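Local coordinates for site-specific recombinase, resolvase family protein (Streptococcus pneumoniae, PDB 3GUV), which probably cuts and rejoins DNA at specific sites, as a site-specific serine recombinase of the resolvase family, at residues Y8-V13 against E57-F62; F78-K83 against N107-E112; D93-L98 against L124-L129; K4-L9 against E41-Y46. All coordinates share one frame; numbering follows the deposited sequence.

Contact 1. Residues Y8-V13 against E57-F62; sequences YLYTRV and EGRIQF
The Phe-62 ring stands edge-on over one face of the Tyr-10 ring. The pair is T-shaped, with centroids 5.6 Å apart and planes at 75°. Tyr-10 CE1 also lies 3.6 Å from Phe-62 CB, so the start of helix 60-70 sits close over the strand. One face of Phe-62 is covered near its rim by the guanidinium of Arg-59. At the edge of that guanidinium two like charges come close, with NH1 of Arg-59 3.5 Å from NH2 of Arg-12. This is not a bond. Their planes are almost perpendicular, 78° apart.

The Arg-12 guanidinium takes backbone oxygens at its edge. Its NH2 gives a short bond to Gly-58 O (2.7 Å), close to the C=O axis. Its NH1 bonds Glu-57 O at 3.2 Å from above the carbonyl plane, and adds a weak bond to Gly-58 O. NH2 also donates to Tyr-10 OH (3.1 Å), which is itself bonded to Asp-48. These bonds fix the rotation of the guanidinium. The Arg-12 chain, bent at chi3 (-62°), brings it to these oxygens. Arg-59 has its own acceptor, Phe-87 O. Beyond the strand end, Val-13 CG2 packs on Glu-57 CB at 3.8 Å.

Tyr-10, Arg-12 and Val-13 belong to a Tyr-x-Arg-Val-Ser sequence, consistent with the active-site motif at the end of the first strand in serine recombinases.

Contact 2. Residues F78-K83 against N107-E112; sequences FVLVFK and NLICVE
Phe-78 and Ile-109 cross at a slant on one side of the sheet. Ile-109 CD1 sits over the face of the Phe-78 ring, 3.9 Å from its centroid, as a CH-pi contact. Asn-107 CB comes to the same ring obliquely, 3.5 Å from Phe-78 CE1. The Asn-107 amide is turned 45° from the ring, and its OD1 is bonded to Ser-117 and Gln-102.

On the other side, Val-81 and Leu-108 meet at about a right angle, with Val-81 CG1 3.9 Å from Leu-108 CD1. A chi1 of -56° puts Val-81 CG2 between backbone N and carbonyl carbon, 3.6 Å from Cys-110 SG.

Past the strand ends, Glu-112 CB lies over one face of the Phe-82 ring, 13° off the ring normal. Lys-83 and Glu-112 run side by side and point the same way. Lys-83 NZ stays 4.4 Å from Glu-112 OE2, too far for a salt bridge.

The backbones pair in parallel, from Val-79 N to Asn-107 O (2.9 Å) through to Val-111 N on Val-81 O. A short bond, Glu-112 N to Phe-82 O (2.6 Å), follows beyond the last bridge. Helix 91-103 joins the two strands in a beta-alpha-beta crossover, consistent with the catalytic-domain fold of the resolvase family.

Contact 3. Residues D93-L98 against L124-L129; sequences DVLSTL and LMISVL
Leu-95 and Leu-129 have the nearest CA atoms of segments 93-98 and 124-129, which run roughly antiparallel, with axes 9.7 Å apart at closest and N-to-C directions at 142°. The first lies on helix 91-103 of the beta-alpha-beta part of the fold. The other is the start of helix 124-151, which probably corresponds to the long helix that follows the sheet in resolvase-type serine recombinases.

The contact is made by apolar side chains. Leu-129 points at helix 91-103 and meets Val-94 at about a right angle. Both of its methyls touch there: CD1 is 3.6 Å from Val-94 CG1, and CD2 is 3.8 Å from Val-94 CB. The Leu-129 CG lies beside the backbone N (chi1 -86°), with chi2 extended, and this carries the branch across to Val-94. The CB atoms of Leu-95 and Leu-129 also face each other, 4.3 Å apart.

Ile-126 works from its end. Its CB leaves to the side of the contact, but CD1 comes back toward helix 91-103. Leu-98 fits between Met-125, Ile-126 and Leu-129 with one methyl, CD2. The Met-125 chain is extended, and its CE reaches Leu-98 CD2 at 4.1 Å on an oblique path.

The second subunit adds to this layer. Its Ile-135 packs on Val-94, and its Val-132 packs on Leu-129. The helix pair therefore also belongs to the dimer interface. Leu-95 crosses Ile-126 at about a right angle, and the two meet methyl to methyl, Leu-95 CD1 to Ile-126 CD1, at 3.6 Å.

Contact 4. Residues K4-L9 against E41-Y46; sequences KIKVYL and EIVGEY
Val-7 pairs with Ile-42 and Leu-9 with Glu-45; segments 6-9 and 41-46 run parallel, their directions 48° apart. Between these pairs, one strand has Tyr-8 alone while the other has Val-43 and Gly-44. The extra residue makes a beta bulge. Backbone bonds continue on both sides of it: Val-43 N to Val-7 O, and Leu-9 N to Gly-44 O, each 2.9 Å.

The charged pair is Lys-6 and Glu-41. Their chains lie side by side, pointing the same way. Bends at chi3 and chi4 (-54°) of Lys-6 curl its NZ onto Glu-41 OE2, a salt bridge of 2.8 Å. Val-43 CG1 packs on the aliphatic part of Lys-6.

The aromatic pair is T-shaped. The edge of Tyr-46 meets the face of Tyr-8, with planes at 75°. Tyr-46 CE2 is 3.7 Å above the Tyr-8 plane, over the ring centre. Gly-44 CA lies close to the same ring, 3.6 Å from Tyr-8 CD1. The hydroxyls have outside partners, Asp-74 for Tyr-8 and Asp-68 for Tyr-46.

Apolar contacts fill the other face. Leu-9 CD1 meets Ile-42 CD1 at 3.9 Å, and Val-7 CG2 packs on Ile-42 CG1.

The chemistry thus differs by side. The side with Lys-6, Glu-41, Tyr-8 and the Tyr-46 ring is charged and aromatic, with its hydroxyls tied to carboxylates. The side with Val-7, Leu-9 and Ile-42 is apolar and suits packing against helix 24-37.

Contacts 1, 2 and 4 share one sheet, in which strand 6-12 lies between strands 41-48 and 78-81. Contact 4 joins edge strand 41-48 to strand 6-12, and contact 2 joins strand 78-81 to strand 107-110. Contact 1 sets the end of strand 6-12 against the start of helix 60-70. Contacts 1 and 4 start from the same strand and share Tyr-8 and Leu-9. Contact 2 opens later, and its segments alternate along the chain with those of contact 3. Contact 3 lies about 22 Å from contact 4 between centres, but it touches contacts 1 and 2. Helix 91-103 thus packs between the sheet and the long helix of the dimer interface, and side chains of contact 1 reach it too.

Contact 1. Residues Y8-V13 against E57-F62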
loop_
_atom_site.group_PDB
_atom_site.type_symbol
_atom_site.label_atom_id
_atom_site.label_comp_id
_atom_site.label_asym_id
_atom_site.label_seq_id
_atom_site.Cartn_x
_atom_site.Cartn_y
_atom_site.Cartn_z
ATOM N N TYR A 8 13.928 -5.094 18.919
ATOM C CA TYR A 8 14.567 -6.106 18.074
ATOM C C TYR A 8 14.950 -5.441 16.765
ATOM O O TYR A 8 14.205 -4.551 16.288
ATOM C CB TYR A 8 13.574 -7.228 17.729
ATOM C CG TYR A 8 13.200 -8.224 18.824
ATOM C CD1 TYR A 8 14.099 -8.579 19.848
ATOM C CD2 TYR A 8 11.980 -8.882 18.775
ATOM C CE1 TYR A 8 13.746 -9.501 20.802
ATOM C CE2 TYR A 8 11.615 -9.820 19.714
ATOM C CZ TYR A 8 12.504 -10.134 20.734
ATOM O OH TYR A 8 12.140 -11.069 21.676
ATOM N N LEU A 9 16.069 -5.856 16.171
ATOM C CA LEU A 9 16.437 -5.483 14.799
ATOM C C LEU A 9 16.069 -6.621 13.867
ATOM O O LEU A 9 16.341 -7.758 14.197
ATOM C CB LEU A 9 17.939 -5.234 14.691
ATOM C CG LEU A 9 18.391 -3.791 14.754
ATOM C CD1 LEU A 9 17.765 -3.060 15.895
ATOM C CD2 LEU A 9 19.947 -3.719 14.712
ATOM N N TYR A 10 15.461 -6.332 12.719
ATOM C CA TYR A 10 15.199 -7.362 11.697
ATOM C C TYR A 10 15.756 -6.945 10.354
ATOM O O TYR A 10 15.455 -5.863 9.873
ATOM C CB TYR A 10 13.708 -7.623 11.512
ATOM C CG TYR A 10 13.503 -8.669 10.446
ATOM C CD1 TYR A 10 13.806 -10.011 10.699
ATOM C CD2 TYR A 10 13.068 -8.313 9.141
ATOM C CE1 TYR A 10 13.644 -10.978 9.714
ATOM C CE2 TYR A 10 12.932 -9.267 8.144
ATOM C CZ TYR A 10 13.207 -10.584 8.424
ATOM O OH TYR A 10 13.092 -11.532 7.443
ATOM N N THR A 11 16.552 -7.805 9.736
ATOM C CA THR A 11 17.109 -7.516 8.415
ATOM C C THR A 11 16.934 -8.737 7.506
ATOM O O THR A 11 16.802 -9.852 7.980
ATOM C CB THR A 11 18.627 -7.106 8.480
ATOM O OG1 THR A 11 19.394 -8.142 9.101
ATOM C CG2 THR A 11 18.838 -5.798 9.246
ATOM N N ARG A 12 16.965 -8.507 6.195
ATOM C CA ARG A 12 16.844 -9.600 5.189
ATOM C C ARG A 12 17.311 -9.138 3.813
ATOM O O ARG A 12 17.532 -7.960 3.596
ATOM C CB ARG A 12 15.399 -10.130 5.100
ATOM C CG ARG A 12 14.379 -9.006 4.696
ATOM C CD ARG A 12 12.986 -9.511 4.403
ATOM N NE ARG A 12 13.016 -10.428 3.274
ATOM C CZ ARG A 12 12.854 -11.750 3.328
ATOM N NH1 ARG A 12 12.927 -12.464 2.199
ATOM N NH2 ARG A 12 12.630 -12.388 4.479
ATOM N N VAL A 13 17.484 -10.074 2.899
ATOM C CA VAL A 13 17.610 -9.798 1.465
ATOM C C VAL A 13 16.300 -10.300 0.843
ATOM O O VAL A 13 15.600 -11.094 1.456
ATOM C CB VAL A 13 18.776 -10.548 0.815
ATOM C CG1 VAL A 13 20.106 -10.193 1.523
ATOM C CG2 VAL A 13 18.541 -12.051 0.869
ATOM N N GLU A 57 14.805 -15.424 -0.981
ATOM C CA GLU A 57 15.029 -15.744 0.424
ATOM C C GLU A 57 13.705 -15.967 1.146
ATOM O O GLU A 57 12.688 -15.341 0.814
ATOM C CB GLU A 57 15.849 -14.666 1.136
ATOM C CG GLU A 57 16.117 -14.914 2.632
ATOM C CD GLU A 57 16.889 -16.223 2.919
ATOM O OE1 GLU A 57 17.549 -16.355 3.995
ATOM O OE2 GLU A 57 16.856 -17.130 2.052
ATOM N N GLY A 58 13.740 -16.872 2.131
ATOM C CA GLY A 58 12.588 -17.205 2.955
ATOM C C GLY A 58 12.400 -16.291 4.157
ATOM O O GLY A 58 12.733 -15.071 4.124
ATOM N N ARG A 59 11.842 -16.871 5.222
ATOM C CA ARG A 59 11.223 -16.069 6.286
ATOM C C ARG A 59 11.394 -16.694 7.678
ATOM O O ARG A 59 10.673 -16.321 8.611
ATOM C CB ARG A 59 9.729 -15.944 5.977
ATOM C CG ARG A 59 9.129 -14.601 6.265
ATOM C CD ARG A 59 8.885 -13.818 4.995
ATOM N NE ARG A 59 7.949 -12.745 5.300
ATOM C CZ ARG A 59 8.284 -11.491 5.626
ATOM N NH1 ARG A 59 9.571 -11.094 5.661
ATOM N NH2 ARG A 59 7.309 -10.626 5.912
ATOM N N ILE A 60 12.348 -17.617 7.798
ATOM C CA ILE A 60 12.558 -18.436 9.000
ATOM C C ILE A 60 12.880 -17.637 10.274
ATOM O O ILE A 60 12.326 -17.898 11.339
ATOM C CB ILE A 60 13.707 -19.453 8.800
ATOM C CG1 ILE A 60 13.375 -20.432 7.655
ATOM C CG2 ILE A 60 13.954 -20.209 10.073
ATOM C CD1 ILE A 60 14.593 -20.756 6.797
ATOM N N GLN A 61 13.805 -16.698 10.166
ATOM C CA GLN A 61 14.200 -15.920 11.344
ATOM C C GLN A 61 13.099 -14.919 11.642
ATOM O O GLN A 61 12.852 -14.588 12.787
ATOM C CB GLN A 61 15.539 -15.210 11.116
ATOM C CG GLN A 61 16.707 -16.165 10.913
ATOM C CD GLN A 61 16.816 -17.211 12.002
ATOM O OE1 GLN A 61 16.718 -16.907 13.207
ATOM N NE2 GLN A 61 17.009 -18.469 11.587
ATOM N N PHE A 62 12.439 -14.434 10.588
ATOM C CA PHE A 62 11.280 -13.593 10.790
ATOM C C PHE A 62 10.210 -14.347 11.585
ATOM O O PHE A 62 9.591 -13.787 12.492
ATOM C CB PHE A 62 10.735 -13.111 9.455
ATOM C CG PHE A 62 9.448 -12.416 9.571
ATOM C CD1 PHE A 62 9.404 -11.056 9.763
ATOM C CD2 PHE A 62 8.258 -13.139 9.541
ATOM C CE1 PHE A 62 8.187 -10.419 9.885
ATOM C CE2 PHE A 62 7.030 -12.502 9.663
ATOM C CZ PHE A 62 6.995 -11.145 9.827
#

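Contact 2. Residues F78-K83 against N107-E112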
loop_
_atom_site.group_PDB
_atom_site.type_symbol
_atom_site.label_atom_id
_atom_site.label_comp_id
_atom_site.label_asym_id
_atom_site.label_seq_id
_atom_site.Cartn_x
_atom_site.Cartn_y
_atom_site.Cartn_z
ATOM N N PHE A 78 9.399 -2.200 20.125
ATOM C CA PHE A 78 9.482 -2.055 18.636
ATOM C C PHE A 78 10.283 -3.167 17.917
ATOM O O PHE A 78 11.198 -3.797 18.512
ATOM C CB PHE A 78 10.104 -0.704 18.276
ATOM C CG PHE A 78 9.326 0.484 18.729
ATOM C CD1 PHE A 78 8.316 1.006 17.935
ATOM C CD2 PHE A 78 9.639 1.131 19.921
ATOM C CE1 PHE A 78 7.590 2.121 18.332
ATOM C CE2 PHE A 78 8.916 2.240 20.335
ATOM C CZ PHE A 78 7.893 2.749 19.507
ATOM N N VAL A 79 9.909 -3.442 16.659
ATOM C CA VAL A 79 10.837 -4.025 15.659
ATOM C C VAL A 79 11.296 -2.919 14.722
ATOM O O VAL A 79 10.448 -2.173 14.144
ATOM C CB VAL A 79 10.206 -5.106 14.762
ATOM C CG1 VAL A 79 11.196 -5.553 13.679
ATOM C CG2 VAL A 79 9.665 -6.291 15.589
ATOM N N LEU A 80 12.611 -2.786 14.581
ATOM C CA LEU A 80 13.197 -1.914 13.594
ATOM C C LEU A 80 13.529 -2.732 12.349
ATOM O O LEU A 80 14.213 -3.747 12.438
ATOM C CB LEU A 80 14.478 -1.262 14.125
ATOM C CG LEU A 80 14.420 -0.100 15.132
ATOM C CD1 LEU A 80 13.544 -0.319 16.362
ATOM C CD2 LEU A 80 15.891 0.191 15.540
ATOM N N VAL A 81 13.017 -2.271 11.209
ATOM C CA VAL A 81 13.400 -2.710 9.855
ATOM C C VAL A 81 14.054 -1.537 9.100
ATOM O O VAL A 81 13.953 -0.349 9.530
ATOM C CB VAL A 81 12.194 -3.278 9.101
ATOM C CG1 VAL A 81 11.582 -4.405 9.903
ATOM C CG2 VAL A 81 11.135 -2.202 8.819
ATOM N N PHE A 82 14.810 -1.842 8.029
ATOM C CA PHE A 82 15.429 -0.780 7.231
ATOM C C PHE A 82 14.345 -0.003 6.459
ATOM O O PHE A 82 14.253 1.223 6.543
ATOM C CB PHE A 82 16.500 -1.352 6.266
ATOM C CG PHE A 82 17.304 -0.274 5.555
ATOM C CD1 PHE A 82 18.161 0.541 6.272
ATOM C CD2 PHE A 82 17.164 -0.068 4.192
ATOM C CE1 PHE A 82 18.896 1.515 5.663
ATOM C CE2 PHE A 82 17.895 0.933 3.547
ATOM C CZ PHE A 82 18.774 1.718 4.286
ATOM N N LYS A 83 13.489 -0.742 5.777
ATOM C CA LYS A 83 12.289 -0.214 5.116
ATOM C C LYS A 83 11.274 -1.354 4.911
ATOM O O LYS A 83 11.626 -2.537 5.066
ATOM C CB LYS A 83 12.693 0.431 3.794
ATOM C CG LYS A 83 13.408 -0.496 2.901
ATOM C CD LYS A 83 14.052 0.222 1.735
ATOM C CE LYS A 83 14.900 -0.816 0.991
ATOM N NZ LYS A 83 15.359 -0.369 -0.356
ATOM N N ASN A 107 5.207 -2.300 18.109
ATOM C CA ASN A 107 5.134 -1.413 16.951
ATOM C C ASN A 107 6.336 -1.520 15.986
ATOM O O ASN A 107 7.364 -2.144 16.291
ATOM C CB ASN A 107 4.917 0.022 17.423
ATOM C CG ASN A 107 3.446 0.309 17.739
ATOM O OD1 ASN A 107 2.617 0.448 16.842
ATOM N ND2 ASN A 107 3.129 0.370 19.020
ATOM N N LEU A 108 6.178 -0.935 14.807
ATOM C CA LEU A 108 7.136 -1.047 13.714
ATOM C C LEU A 108 7.751 0.302 13.384
ATOM O O LEU A 108 7.015 1.301 13.225
ATOM C CB LEU A 108 6.475 -1.619 12.468
ATOM C CG LEU A 108 7.429 -1.893 11.281
ATOM C CD1 LEU A 108 8.335 -3.139 11.554
ATOM C CD2 LEU A 108 6.537 -2.072 10.014
ATOM N N ILE A 109 9.084 0.307 13.312
ATOM C CA ILE A 109 9.880 1.450 12.868
ATOM C C ILE A 109 10.626 0.997 11.633
ATOM O O ILE A 109 11.219 -0.089 11.623
ATOM C CB ILE A 109 10.852 1.998 13.964
ATOM C CG1 ILE A 109 10.049 2.455 15.185
ATOM C CG2 ILE A 109 11.703 3.202 13.425
ATOM C CD1 ILE A 109 10.893 3.075 16.344
ATOM N N CYS A 110 10.452 1.770 10.557
ATOM C CA CYS A 110 11.176 1.639 9.305
ATOM C C CYS A 110 12.122 2.780 9.305
ATOM O O CYS A 110 11.724 3.935 9.162
ATOM C CB CYS A 110 10.259 1.769 8.103
ATOM S SG CYS A 110 8.915 0.606 8.164
ATOM N N VAL A 111 13.381 2.447 9.494
ATOM C CA VAL A 111 14.423 3.418 9.614
ATOM C C VAL A 111 14.581 4.314 8.369
ATOM O O VAL A 111 14.632 5.537 8.498
ATOM C CB VAL A 111 15.760 2.708 9.996
ATOM C CG1 VAL A 111 16.922 3.601 9.785
ATOM C CG2 VAL A 111 15.676 2.220 11.468
ATOM N N GLU A 112 14.657 3.744 7.177
ATOM C CA GLU A 112 14.876 4.589 6.005
ATOM C C GLU A 112 13.609 5.371 5.629
ATOM O O GLU A 112 13.692 6.558 5.320
ATOM C CB GLU A 112 15.366 3.784 4.806
ATOM C CG GLU A 112 16.073 4.696 3.791
ATOM C CD GLU A 112 16.232 4.086 2.419
ATOM O OE1 GLU A 112 17.324 4.301 1.820
ATOM O OE2 GLU A 112 15.282 3.404 1.946
#

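Contact 3. Residues D93-L98 against L124-L129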
loop_
_atom_site.group_PDB
_atom_site.type_symbol
_atom_site.label_atom_id
_atom_site.label_comp_id
_atom_site.label_asym_id
_atom_site.label_seq_id
_atom_site.Cartn_x
_atom_site.Cartn_y
_atom_site.Cartn_z
ATOM N N ASP A 93 0.386 -8.590 3.488
ATOM C CA ASP A 93 1.463 -8.981 4.397
ATOM C C ASP A 93 1.895 -7.956 5.448
ATOM O O ASP A 93 2.125 -8.278 6.621
ATOM C CB ASP A 93 2.703 -9.231 3.566
ATOM C CG ASP A 93 3.115 -10.644 3.578
ATOM O OD1 ASP A 93 4.049 -10.930 4.377
ATOM O OD2 ASP A 93 2.513 -11.439 2.803
ATOM N N VAL A 94 2.088 -6.723 5.011
ATOM C CA VAL A 94 2.521 -5.702 5.932
ATOM C C VAL A 94 1.418 -5.551 6.954
ATOM O O VAL A 94 1.685 -5.419 8.142
ATOM C CB VAL A 94 2.707 -4.338 5.270
ATOM C CG1 VAL A 94 3.127 -3.343 6.341
ATOM C CG2 VAL A 94 3.720 -4.391 4.106
ATOM N N LEU A 95 0.171 -5.587 6.487
ATOM C CA LEU A 95 -0.970 -5.312 7.345
ATOM C C LEU A 95 -1.165 -6.407 8.383
ATOM O O LEU A 95 -1.316 -6.096 9.542
ATOM C CB LEU A 95 -2.263 -5.140 6.521
ATOM C CG LEU A 95 -3.556 -5.142 7.327
ATOM C CD1 LEU A 95 -3.581 -3.961 8.269
ATOM C CD2 LEU A 95 -4.798 -5.141 6.389
ATOM N N SER A 96 -1.201 -7.669 7.965
ATOM C CA SER A 96 -1.494 -8.735 8.910
ATOM C C SER A 96 -0.363 -8.846 9.934
ATOM O O SER A 96 -0.647 -8.955 11.140
ATOM C CB SER A 96 -1.826 -10.088 8.221
ATOM O OG SER A 96 -0.854 -10.464 7.258
ATOM N N THR A 97 0.898 -8.741 9.469
ATOM C CA THR A 97 2.074 -8.758 10.370
ATOM C C THR A 97 2.008 -7.627 11.382
ATOM O O THR A 97 2.190 -7.839 12.563
ATOM C CB THR A 97 3.424 -8.596 9.610
ATOM O OG1 THR A 97 3.560 -9.624 8.629
ATOM C CG2 THR A 97 4.578 -8.669 10.594
ATOM N N LEU A 98 1.751 -6.417 10.913
ATOM C CA LEU A 98 1.615 -5.272 11.809
ATOM C C LEU A 98 0.489 -5.450 12.826
ATOM O O LEU A 98 0.595 -4.967 13.926
ATOM C CB LEU A 98 1.368 -3.966 11.027
ATOM C CG LEU A 98 1.363 -2.676 11.868
ATOM C CD1 LEU A 98 2.599 -2.566 12.821
ATOM C CD2 LEU A 98 1.350 -1.506 10.943
ATOM N N LEU A 124 -4.193 5.674 11.077
ATOM C CA LEU A 124 -4.189 5.952 9.612
ATOM C C LEU A 124 -3.368 4.973 8.762
ATOM O O LEU A 124 -3.750 4.648 7.622
ATOM C CB LEU A 124 -3.681 7.371 9.334
ATOM C CG LEU A 124 -3.573 7.747 7.843
ATOM C CD1 LEU A 124 -4.956 7.746 7.141
ATOM C CD2 LEU A 124 -2.874 9.075 7.666
ATOM N N MET A 125 -2.227 4.542 9.303
ATOM C CA MET A 125 -1.363 3.544 8.675
ATOM C C MET A 125 -2.125 2.269 8.361
ATOM O O MET A 125 -2.020 1.754 7.260
ATOM C CB MET A 125 -0.161 3.219 9.583
ATOM C CG MET A 125 0.841 2.182 9.016
ATOM S SD MET A 125 2.527 2.311 9.698
ATOM C CE MET A 125 3.407 1.177 8.605
ATOM N N ILE A 126 -2.887 1.771 9.333
ATOM C CA ILE A 126 -3.682 0.544 9.180
ATOM C C ILE A 126 -4.762 0.741 8.077
ATOM O O ILE A 126 -4.961 -0.151 7.245
ATOM C CB ILE A 126 -4.338 0.066 10.544
ATOM C CG1 ILE A 126 -3.266 -0.493 11.519
ATOM C CG2 ILE A 126 -5.452 -1.008 10.312
ATOM C CD1 ILE A 126 -2.851 -1.992 11.233
ATOM N N SER A 127 -5.396 1.921 8.043
ATOM C CA SER A 127 -6.461 2.222 7.045
ATOM C C SER A 127 -5.951 2.229 5.605
ATOM O O SER A 127 -6.604 1.694 4.715
ATOM C CB SER A 127 -7.104 3.581 7.328
ATOM O OG SER A 127 -7.766 3.584 8.581
ATOM N N VAL A 128 -4.787 2.856 5.390
ATOM C CA VAL A 128 -4.197 2.945 4.069
ATOM C C VAL A 128 -3.816 1.544 3.634
ATOM O O VAL A 128 -4.158 1.098 2.533
ATOM C CB VAL A 128 -2.975 3.906 4.057
ATOM C CG1 VAL A 128 -2.287 3.884 2.718
ATOM C CG2 VAL A 128 -3.423 5.338 4.404
ATOM N N LEU A 129 -3.125 0.836 4.516
ATOM C CA LEU A 129 -2.605 -0.502 4.204
ATOM C C LEU A 129 -3.767 -1.465 3.861
ATOM O O LEU A 129 -3.724 -2.233 2.877
ATOM C CB LEU A 129 -1.777 -1.058 5.392
ATOM C CG LEU A 129 -0.274 -0.741 5.561
ATOM C CD1 LEU A 129 0.222 -1.297 6.898
ATOM C CD2 LEU A 129 0.588 -1.259 4.408
#

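Contact 4. Residues K4-L9 against E41-Y46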
loop_
_atom_site.group_PDB
_atom_site.type_symbol
_atom_site.label_atom_id
_atom_site.label_comp_id
_atom_site.label_asym_id
_atom_site.label_seq_id
_atom_site.Cartn_x
_atom_site.Cartn_y
_atom_site.Cartn_z
ATOM N N LYS A 4 15.075 1.852 29.645
ATOM C CA LYS A 4 15.066 2.141 28.160
ATOM C C LYS A 4 14.074 1.319 27.336
ATOM O O LYS A 4 13.764 0.164 27.635
ATOM C CB LYS A 4 16.465 1.979 27.567
ATOM C CG LYS A 4 17.486 2.729 28.369
ATOM C CD LYS A 4 18.766 2.967 27.627
ATOM C CE LYS A 4 19.609 3.958 28.421
ATOM N NZ LYS A 4 21.029 3.868 28.041
ATOM N N ILE A 5 13.586 1.934 26.271
ATOM C CA ILE A 5 12.712 1.228 25.341
ATOM C C ILE A 5 13.530 0.097 24.710
ATOM O O ILE A 5 14.639 0.335 24.245
ATOM C CB ILE A 5 12.171 2.202 24.274
ATOM C CG1 ILE A 5 11.233 3.228 24.943
ATOM C CG2 ILE A 5 11.505 1.460 23.125
ATOM C CD1 ILE A 5 10.188 2.618 25.860
ATOM N N LYS A 6 12.979 -1.119 24.735
ATOM C CA LYS A 6 13.615 -2.307 24.146
ATOM C C LYS A 6 13.117 -2.606 22.712
ATOM O O LYS A 6 11.889 -2.587 22.434
ATOM C CB LYS A 6 13.386 -3.531 25.027
ATOM C CG LYS A 6 14.232 -3.456 26.314
ATOM C CD LYS A 6 13.841 -4.524 27.331
ATOM C CE LYS A 6 13.709 -3.921 28.701
ATOM N NZ LYS A 6 14.931 -3.171 29.112
ATOM N N VAL A 7 14.068 -2.946 21.844
ATOM C CA VAL A 7 13.766 -3.234 20.462
ATOM C C VAL A 7 14.521 -4.495 19.946
ATOM O O VAL A 7 15.583 -4.937 20.504
ATOM C CB VAL A 7 14.094 -1.968 19.575
ATOM C CG1 VAL A 7 13.563 -0.629 20.220
ATOM C CG2 VAL A 7 15.574 -1.825 19.338
ATOM N N TYR A 8 13.928 -5.094 18.919
ATOM C CA TYR A 8 14.567 -6.106 18.074
ATOM C C TYR A 8 14.950 -5.441 16.765
ATOM O O TYR A 8 14.205 -4.551 16.288
ATOM C CB TYR A 8 13.574 -7.228 17.729
ATOM C CG TYR A 8 13.200 -8.224 18.824
ATOM C CD1 TYR A 8 14.099 -8.579 19.848
ATOM C CD2 TYR A 8 11.980 -8.882 18.775
ATOM C CE1 TYR A 8 13.746 -9.501 20.802
ATOM C CE2 TYR A 8 11.615 -9.820 19.714
ATOM C CZ TYR A 8 12.504 -10.134 20.734
ATOM O OH TYR A 8 12.140 -11.069 21.676
ATOM N N LEU A 9 16.069 -5.856 16.171
ATOM C CA LEU A 9 16.437 -5.483 14.799
ATOM C C LEU A 9 16.069 -6.621 13.867
ATOM O O LEU A 9 16.341 -7.758 14.197
ATOM C CB LEU A 9 17.939 -5.234 14.691
ATOM C CG LEU A 9 18.391 -3.791 14.754
ATOM C CD1 LEU A 9 17.765 -3.060 15.895
ATOM C CD2 LEU A 9 19.947 -3.719 14.712
ATOM N N GLU A 41 17.326 0.202 23.503
ATOM C CA GLU A 41 18.109 -0.932 23.951
ATOM C C GLU A 41 17.764 -2.137 23.079
ATOM O O GLU A 41 16.616 -2.597 23.039
ATOM C CB GLU A 41 17.846 -1.226 25.440
ATOM C CG GLU A 41 18.874 -2.160 26.068
ATOM C CD GLU A 41 18.502 -2.703 27.454
ATOM O OE1 GLU A 41 19.408 -3.225 28.137
ATOM O OE2 GLU A 41 17.331 -2.635 27.872
ATOM N N ILE A 42 18.771 -2.639 22.372
ATOM C CA ILE A 42 18.593 -3.743 21.449
ATOM C C ILE A 42 18.709 -4.988 22.302
ATOM O O ILE A 42 19.685 -5.139 23.050
ATOM C CB ILE A 42 19.663 -3.759 20.323
ATOM C CG1 ILE A 42 19.618 -2.444 19.528
ATOM C CG2 ILE A 42 19.479 -4.962 19.414
ATOM C CD1 ILE A 42 20.723 -2.295 18.395
ATOM N N VAL A 43 17.708 -5.862 22.191
ATOM C CA VAL A 43 17.645 -7.103 22.943
ATOM C C VAL A 43 17.515 -8.336 22.029
ATOM O O VAL A 43 17.343 -9.459 22.521
ATOM C CB VAL A 43 16.530 -7.074 24.028
ATOM C CG1 VAL A 43 16.868 -6.038 25.062
ATOM C CG2 VAL A 43 15.113 -6.861 23.406
ATOM N N GLY A 44 17.662 -8.138 20.715
ATOM C CA GLY A 44 17.620 -9.242 19.756
ATOM C C GLY A 44 17.830 -8.783 18.322
ATOM O O GLY A 44 17.377 -7.729 17.946
ATOM N N GLU A 45 18.540 -9.569 17.545
ATOM C CA GLU A 45 18.781 -9.268 16.153
ATOM C C GLU A 45 18.468 -10.520 15.377
ATOM O O GLU A 45 18.961 -11.599 15.738
ATOM C CB GLU A 45 20.227 -8.851 15.922
ATOM C CG GLU A 45 20.631 -7.611 16.744
ATOM C CD GLU A 45 22.099 -7.280 16.631
ATOM O OE1 GLU A 45 22.553 -7.002 15.499
ATOM O OE2 GLU A 45 22.809 -7.284 17.675
ATOM N N TYR A 46 17.618 -10.386 14.354
ATOM C CA TYR A 46 17.174 -11.495 13.526
ATOM C C TYR A 46 17.414 -11.152 12.033
ATOM O O TYR A 46 17.241 -10.024 11.616
ATOM C CB TYR A 46 15.693 -11.744 13.735
ATOM C CG TYR A 46 15.266 -12.112 15.142
ATOM C CD1 TYR A 46 15.052 -13.429 15.509
ATOM C CD2 TYR A 46 15.022 -11.120 16.080
ATOM C CE1 TYR A 46 14.624 -13.751 16.831
ATOM C CE2 TYR A 46 14.631 -11.413 17.369
ATOM C CZ TYR A 46 14.414 -12.726 17.739
ATOM O OH TYR A 46 13.987 -12.975 19.001
#